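Peptide amidase (Stenotrophomonas maltophilia, PDB 1M22) probably hydrolyses the C-terminal amide of peptides, as a serine hydrolase of the amidase signature family. Local coordinates at residues F6-T11 / Q17-A22; Q32-R37 / V123-T128. One frame throughout, in Å; residues are numbered along the deposited sequence.

Contact 1 (F6-T11 / Q17-A22)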
loop_
_atom_site.group_PDB
_atom_site.type_symbol
_atom_site.label_atom_id
_atom_site.label_comp_id
_atom_site.label_asym_id
_atom_site.label_seq_id
_atom_site.Cartn_x
_atom_site.Cartn_y
_atom_site.Cartn_z
ATOM N N PHE A 6 1.600 -1.523 -25.248
ATOM C CA PHE A 6 0.314 -1.682 -24.572
ATOM C C PHE A 6 -0.495 -0.394 -24.721
ATOM O O PHE A 6 -0.095 0.664 -24.236
ATOM C CB PHE A 6 0.556 -2.001 -23.095
ATOM C CG PHE A 6 -0.663 -2.488 -22.366
ATOM C CD1 PHE A 6 -1.383 -3.585 -22.831
ATOM C CD2 PHE A 6 -1.075 -1.866 -21.192
ATOM C CE1 PHE A 6 -2.495 -4.055 -22.138
ATOM C CE2 PHE A 6 -2.185 -2.328 -20.490
ATOM C CZ PHE A 6 -2.897 -3.426 -20.964
ATOM N N PRO A 7 -1.656 -0.474 -25.391
ATOM C CA PRO A 7 -2.544 0.668 -25.630
ATOM C C PRO A 7 -3.071 1.408 -24.404
ATOM O O PRO A 7 -3.582 2.521 -24.524
ATOM C CB PRO A 7 -3.668 0.058 -26.466
ATOM C CG PRO A 7 -3.737 -1.343 -25.952
ATOM C CD PRO A 7 -2.277 -1.723 -25.870
ATOM N N TYR A 8 -2.947 0.805 -23.226
ATOM C CA TYR A 8 -3.447 1.446 -22.013
ATOM C C TYR A 8 -2.334 1.764 -21.028
ATOM O O TYR A 8 -2.590 2.206 -19.911
ATOM C CB TYR A 8 -4.495 0.548 -21.355
ATOM C CG TYR A 8 -5.519 0.047 -22.344
ATOM C CD1 TYR A 8 -6.364 0.934 -23.010
ATOM C CD2 TYR A 8 -5.594 -1.305 -22.673
ATOM C CE1 TYR A 8 -7.252 0.487 -23.985
ATOM C CE2 TYR A 8 -6.478 -1.762 -23.645
ATOM C CZ TYR A 8 -7.302 -0.861 -24.297
ATOM O OH TYR A 8 -8.161 -1.310 -25.274
ATOM N N ALA A 9 -1.095 1.551 -21.450
ATOM C CA ALA A 9 0.042 1.817 -20.583
ATOM C C ALA A 9 0.069 3.271 -20.122
ATOM O O ALA A 9 -0.115 4.195 -20.914
ATOM C CB ALA A 9 1.338 1.477 -21.306
ATOM N N GLU A 10 0.286 3.456 -18.825
ATOM C CA GLU A 10 0.370 4.780 -18.215
ATOM C C GLU A 10 -0.875 5.647 -18.378
ATOM O O GLU A 10 -0.801 6.866 -18.230
ATOM C CB GLU A 10 1.580 5.539 -18.774
ATOM C CG GLU A 10 2.893 4.777 -18.696
ATOM C CD GLU A 10 3.224 4.322 -17.289
ATOM O OE1 GLU A 10 3.275 5.178 -16.380
ATOM O OE2 GLU A 10 3.433 3.108 -17.097
ATOM N N THR A 11 -2.014 5.031 -18.673
ATOM C CA THR A 11 -3.250 5.788 -18.851
ATOM C C THR A 11 -3.999 5.935 -17.529
ATOM O O THR A 11 -4.319 4.943 -16.873
ATOM C CB THR A 11 -4.170 5.109 -19.883
ATOM O OG1 THR A 11 -3.437 4.888 -21.095
ATOM C CG2 THR A 11 -5.372 5.993 -20.188
ATOM N N GLN A 17 -11.831 6.275 -18.074
ATOM C CA GLN A 17 -13.253 6.524 -17.869
ATOM C C GLN A 17 -13.807 7.391 -19.000
ATOM O O GLN A 17 -14.903 7.141 -19.499
ATOM C CB GLN A 17 -13.483 7.207 -16.516
ATOM C CG GLN A 17 -14.955 7.370 -16.147
ATOM C CD GLN A 17 -15.705 6.055 -16.182
ATOM O OE1 GLN A 17 -16.622 5.870 -16.982
ATOM N NE2 GLN A 17 -15.313 5.130 -15.319
ATOM N N ALA A 18 -13.046 8.401 -19.406
ATOM C CA ALA A 18 -13.476 9.278 -20.490
ATOM C C ALA A 18 -13.626 8.475 -21.780
ATOM O O ALA A 18 -14.577 8.676 -22.536
ATOM C CB ALA A 18 -12.467 10.403 -20.689
ATOM N N ARG A 19 -12.689 7.568 -22.033
ATOM C CA ARG A 19 -12.742 6.745 -23.237
ATOM C C ARG A 19 -13.976 5.848 -23.248
ATOM O O ARG A 19 -14.646 5.717 -24.274
ATOM C CB ARG A 19 -11.487 5.880 -23.358
ATOM C CG ARG A 19 -10.199 6.662 -23.517
ATOM C CD ARG A 19 -9.020 5.720 -23.697
ATOM N NE ARG A 19 -7.740 6.420 -23.717
ATOM C CZ ARG A 19 -6.575 5.835 -23.976
ATOM N NH1 ARG A 19 -6.527 4.536 -24.241
ATOM N NH2 ARG A 19 -5.458 6.548 -23.967
ATOM N N MET A 20 -14.279 5.225 -22.111
ATOM C CA MET A 20 -15.443 4.355 -22.028
ATOM C C MET A 20 -16.725 5.169 -22.149
ATOM O O MET A 20 -17.685 4.740 -22.786
ATOM C CB MET A 20 -15.442 3.573 -20.706
ATOM C CG MET A 20 -14.324 2.537 -20.599
ATOM S SD MET A 20 -14.474 1.428 -19.170
ATOM C CE MET A 20 -13.809 2.452 -17.860
ATOM N N THR A 21 -16.732 6.355 -21.550
ATOM C CA THR A 21 -17.899 7.227 -21.592
ATOM C C THR A 21 -18.149 7.762 -23.004
ATOM O O THR A 21 -19.283 8.090 -23.358
ATOM C CB THR A 21 -17.730 8.399 -20.599
ATOM O OG1 THR A 21 -17.592 7.871 -19.273
ATOM C CG2 THR A 21 -18.938 9.330 -20.638
ATOM N N ALA A 22 -17.094 7.831 -23.809
ATOM C CA ALA A 22 -17.208 8.316 -25.182
ATOM C C ALA A 22 -17.521 7.166 -26.137
ATOM O O ALA A 22 -17.682 7.374 -27.341
ATOM C CB ALA A 22 -15.920 9.006 -25.602
#

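Contact 2 (Q32-R37 / V123-T128)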
loop_
_atom_site.group_PDB
_atom_site.type_symbol
_atom_site.label_atom_id
_atom_site.label_comp_id
_atom_site.label_asym_id
_atom_site.label_seq_id
_atom_site.Cartn_x
_atom_site.Cartn_y
_atom_site.Cartn_z
ATOM N N GLN A 32 -9.935 -7.674 -20.478
ATOM C CA GLN A 32 -9.260 -8.757 -21.177
ATOM C C GLN A 32 -7.843 -8.364 -21.585
ATOM O O GLN A 32 -6.957 -9.215 -21.654
ATOM C CB GLN A 32 -10.084 -9.205 -22.389
ATOM C CG GLN A 32 -11.469 -9.712 -21.995
ATOM C CD GLN A 32 -12.104 -10.610 -23.039
ATOM O OE1 GLN A 32 -11.939 -11.831 -23.008
ATOM N NE2 GLN A 32 -12.831 -10.010 -23.969
ATOM N N ALA A 33 -7.620 -7.078 -21.844
ATOM C CA ALA A 33 -6.290 -6.605 -22.215
ATOM C C ALA A 33 -5.340 -6.804 -21.036
ATOM O O ALA A 33 -4.212 -7.260 -21.208
ATOM C CB ALA A 33 -6.336 -5.139 -22.606
ATOM N N TYR A 34 -5.792 -6.458 -19.834
ATOM C CA TYR A 34 -4.957 -6.639 -18.656
ATOM C C TYR A 34 -4.704 -8.125 -18.396
ATOM O O TYR A 34 -3.586 -8.519 -18.064
ATOM C CB TYR A 34 -5.608 -6.004 -17.423
ATOM C CG TYR A 34 -5.482 -4.497 -17.357
ATOM C CD1 TYR A 34 -4.234 -3.875 -17.437
ATOM C CD2 TYR A 34 -6.605 -3.694 -17.168
ATOM C CE1 TYR A 34 -4.107 -2.489 -17.328
ATOM C CE2 TYR A 34 -6.489 -2.308 -17.054
ATOM C CZ TYR A 34 -5.240 -1.713 -17.133
ATOM O OH TYR A 34 -5.118 -0.347 -17.002
ATOM N N LEU A 35 -5.739 -8.949 -18.557
ATOM C CA LEU A 35 -5.594 -10.383 -18.328
ATOM C C LEU A 35 -4.579 -10.994 -19.288
ATOM O O LEU A 35 -3.798 -11.867 -18.905
ATOM C CB LEU A 35 -6.949 -11.086 -18.464
ATOM C CG LEU A 35 -7.944 -10.785 -17.337
ATOM C CD1 LEU A 35 -9.296 -11.399 -17.662
ATOM C CD2 LEU A 35 -7.403 -11.331 -16.019
ATOM N N GLN A 36 -4.580 -10.526 -20.531
ATOM C CA GLN A 36 -3.639 -11.040 -21.519
ATOM C C GLN A 36 -2.219 -10.622 -21.142
ATOM O O GLN A 36 -1.273 -11.399 -21.289
ATOM C CB GLN A 36 -3.994 -10.515 -22.913
ATOM C CG GLN A 36 -3.136 -11.089 -24.029
ATOM C CD GLN A 36 -3.637 -10.696 -25.404
ATOM O OE1 GLN A 36 -4.785 -10.964 -25.759
ATOM N NE2 GLN A 36 -2.773 -10.059 -26.189
ATOM N N ARG A 37 -2.072 -9.395 -20.647
ATOM C CA ARG A 37 -0.763 -8.889 -20.248
ATOM C C ARG A 37 -0.266 -9.649 -19.015
ATOM O O ARG A 37 0.923 -9.941 -18.894
ATOM C CB ARG A 37 -0.846 -7.384 -19.970
ATOM C CG ARG A 37 0.501 -6.702 -19.785
ATOM C CD ARG A 37 0.339 -5.187 -19.795
ATOM N NE ARG A 37 1.556 -4.482 -19.403
ATOM C CZ ARG A 37 2.593 -4.243 -20.199
ATOM N NH1 ARG A 37 2.584 -4.649 -21.462
ATOM N NH2 ARG A 37 3.650 -3.596 -19.727
ATOM N N VAL A 123 -13.931 -3.319 -11.322
ATOM C CA VAL A 123 -13.870 -4.726 -11.691
ATOM C C VAL A 123 -12.663 -5.338 -10.983
ATOM O O VAL A 123 -11.546 -4.842 -11.118
ATOM C CB VAL A 123 -13.688 -4.884 -13.217
ATOM C CG1 VAL A 123 -13.422 -6.345 -13.572
ATOM C CG2 VAL A 123 -14.928 -4.377 -13.939
ATOM N N VAL A 124 -12.882 -6.401 -10.218
ATOM C CA VAL A 124 -11.778 -7.047 -9.520
ATOM C C VAL A 124 -11.125 -8.075 -10.441
ATOM O O VAL A 124 -11.737 -9.077 -10.797
ATOM C CB VAL A 124 -12.265 -7.746 -8.232
ATOM C CG1 VAL A 124 -11.097 -8.429 -7.529
ATOM C CG2 VAL A 124 -12.915 -6.725 -7.308
ATOM N N LEU A 125 -9.885 -7.811 -10.843
ATOM C CA LEU A 125 -9.156 -8.720 -11.723
ATOM C C LEU A 125 -8.624 -9.936 -10.977
ATOM O O LEU A 125 -8.521 -11.026 -11.543
ATOM C CB LEU A 125 -7.970 -8.008 -12.375
ATOM C CG LEU A 125 -8.212 -6.981 -13.480
ATOM C CD1 LEU A 125 -6.895 -6.294 -13.813
ATOM C CD2 LEU A 125 -8.785 -7.663 -14.715
ATOM N N GLY A 126 -8.277 -9.740 -9.709
ATOM C CA GLY A 126 -7.737 -10.824 -8.916
ATOM C C GLY A 126 -7.013 -10.319 -7.685
ATOM O O GLY A 126 -7.187 -9.166 -7.284
ATOM N N LYS A 127 -6.190 -11.186 -7.101
ATOM C CA LYS A 127 -5.435 -10.878 -5.892
ATOM C C LYS A 127 -3.938 -10.855 -6.172
ATOM O O LYS A 127 -3.447 -11.597 -7.022
ATOM C CB LYS A 127 -5.723 -11.932 -4.816
ATOM C CG LYS A 127 -7.200 -12.263 -4.620
ATOM C CD LYS A 127 -8.006 -11.063 -4.137
ATOM C CE LYS A 127 -7.630 -10.664 -2.718
ATOM N NZ LYS A 127 -7.938 -11.731 -1.717
ATOM N N THR A 128 -3.210 -10.007 -5.451
ATOM C CA THR A 128 -1.769 -9.904 -5.635
ATOM C C THR A 128 -0.963 -10.545 -4.514
ATOM O O THR A 128 -1.386 -10.589 -3.353
ATOM C CB THR A 128 -1.325 -8.438 -5.780
ATOM O OG1 THR A 128 -1.873 -7.662 -4.706
ATOM C CG2 THR A 128 -1.787 -7.877 -7.116
#

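Contact 1 (F6-T11 / Q17-A22)
Two overlapping beta turns lead the N-terminal chain into helix 13-21, and from that helix R19 reaches back to lay its guanidinium against P7, Y8 and T11 of the turns. The arm gets there by being straight: CG of R19 sits anti to the carbonyl carbon (chi1 -63°), and the extended chain from CG to NE carries the guanidinium out to the turns, where its two terminal nitrogens and CZ make the close approaches. NH1 points at the loop backbone, with P7 O in the guanidinium plane at its edge, but the 3.6 Å from R19 NH1 to P7 O makes this a loose polar approach. The same NH1 lies 3.8 Å from Y8 CD1; it comes to the edge of the ring, near its plane, and not over its face, with the planes of ring and guanidinium 51° apart. T11 comes from the opposite direction. Its methyl CG2 stands over one guanidinium face, 3.8 Å from R19 NH2 and 4.0 Å from R19 CZ.

The loop that receives the arginine is a type I turn from F6 to A9 running into a type II turn from Y8 to T11. A9 N closes the first onto F6 O and T11 N the second onto Y8 O, while E10 takes up the positive phi of the third position of a type II turn. P7 CG lies over one face of the Y8 ring, and Y8 also packs on T29 and L30 of helix 27-43. On the helix side, Q17 O accepts both T21 N and, at 2.8 Å, T21 OG1, which arrive from opposite faces of the carbonyl plane; the Q17 side chain bonds to R69, P77 O and H79 O.

Contact 2 (Q32-R37 / V123-T128)
L125 spreads its two methyls over the inner side of helix 27-43, CD1 against Y34 and CD2 against L35. The contact belongs to the helix-on-sheet layering of the amidase signature fold: strand 123-128 runs between strands 51-54 and 82-86 near one border of the mixed eleven-stranded sheet, and the helix packs on this part of it. Backbones come closest at L35 and L125, whose CA atoms are 7.7 Å apart.

Contact with the tyrosine is made at the root of its side chain, where L125 CD1 lies 3.8 Å from Y34 CB. The other branch of the leucine meets the end of the L35 side chain: L125 CD2 is 4.1 Å from L35 CD2 and 4.2 Å from L35 CG, the two side chains crossing at a slant. With CG of L125 beside its own backbone N (chi1 -73°), the fork opens toward the helix and each methyl gets a different partner. No hydrogen bond links helix and strand here, so the join is purely apolar.

Further residues enclose the same leucine: T31 from the preceding helical turn, P82 and L84 from the adjacent strand, and A178. Y34 likewise touches P82, and L35 reaches L54 of the border strand. The backbone of L125 is itself fixed within the sheet region by hydrogen bonds to N55, just after strand 51-54, and to L83 of strand 82-86.

From the N terminus, contact 1 closes a short loop, with five mostly helical residues between its segments, and brings the leading turns against R19 of helix 13-21. It is complete before contact 2 begins, so the two follow in series without nesting or crossing. Contact 2 spans a far longer excursion of 85 residues, through strands 51-54 and 82-86 and helices 58-70 and 112-119, before strand 123-128 returns beneath helix 27-43. Their centres lie about 15 Å apart, and helix 27-43 joins them: F6 and Y8 of 6-11 pack on A33, Y34 and R37, with Y8 CE2 3.5 Å from A33 CB. Helix 27-43 thus lies between the N-terminal turns and strand 123-128.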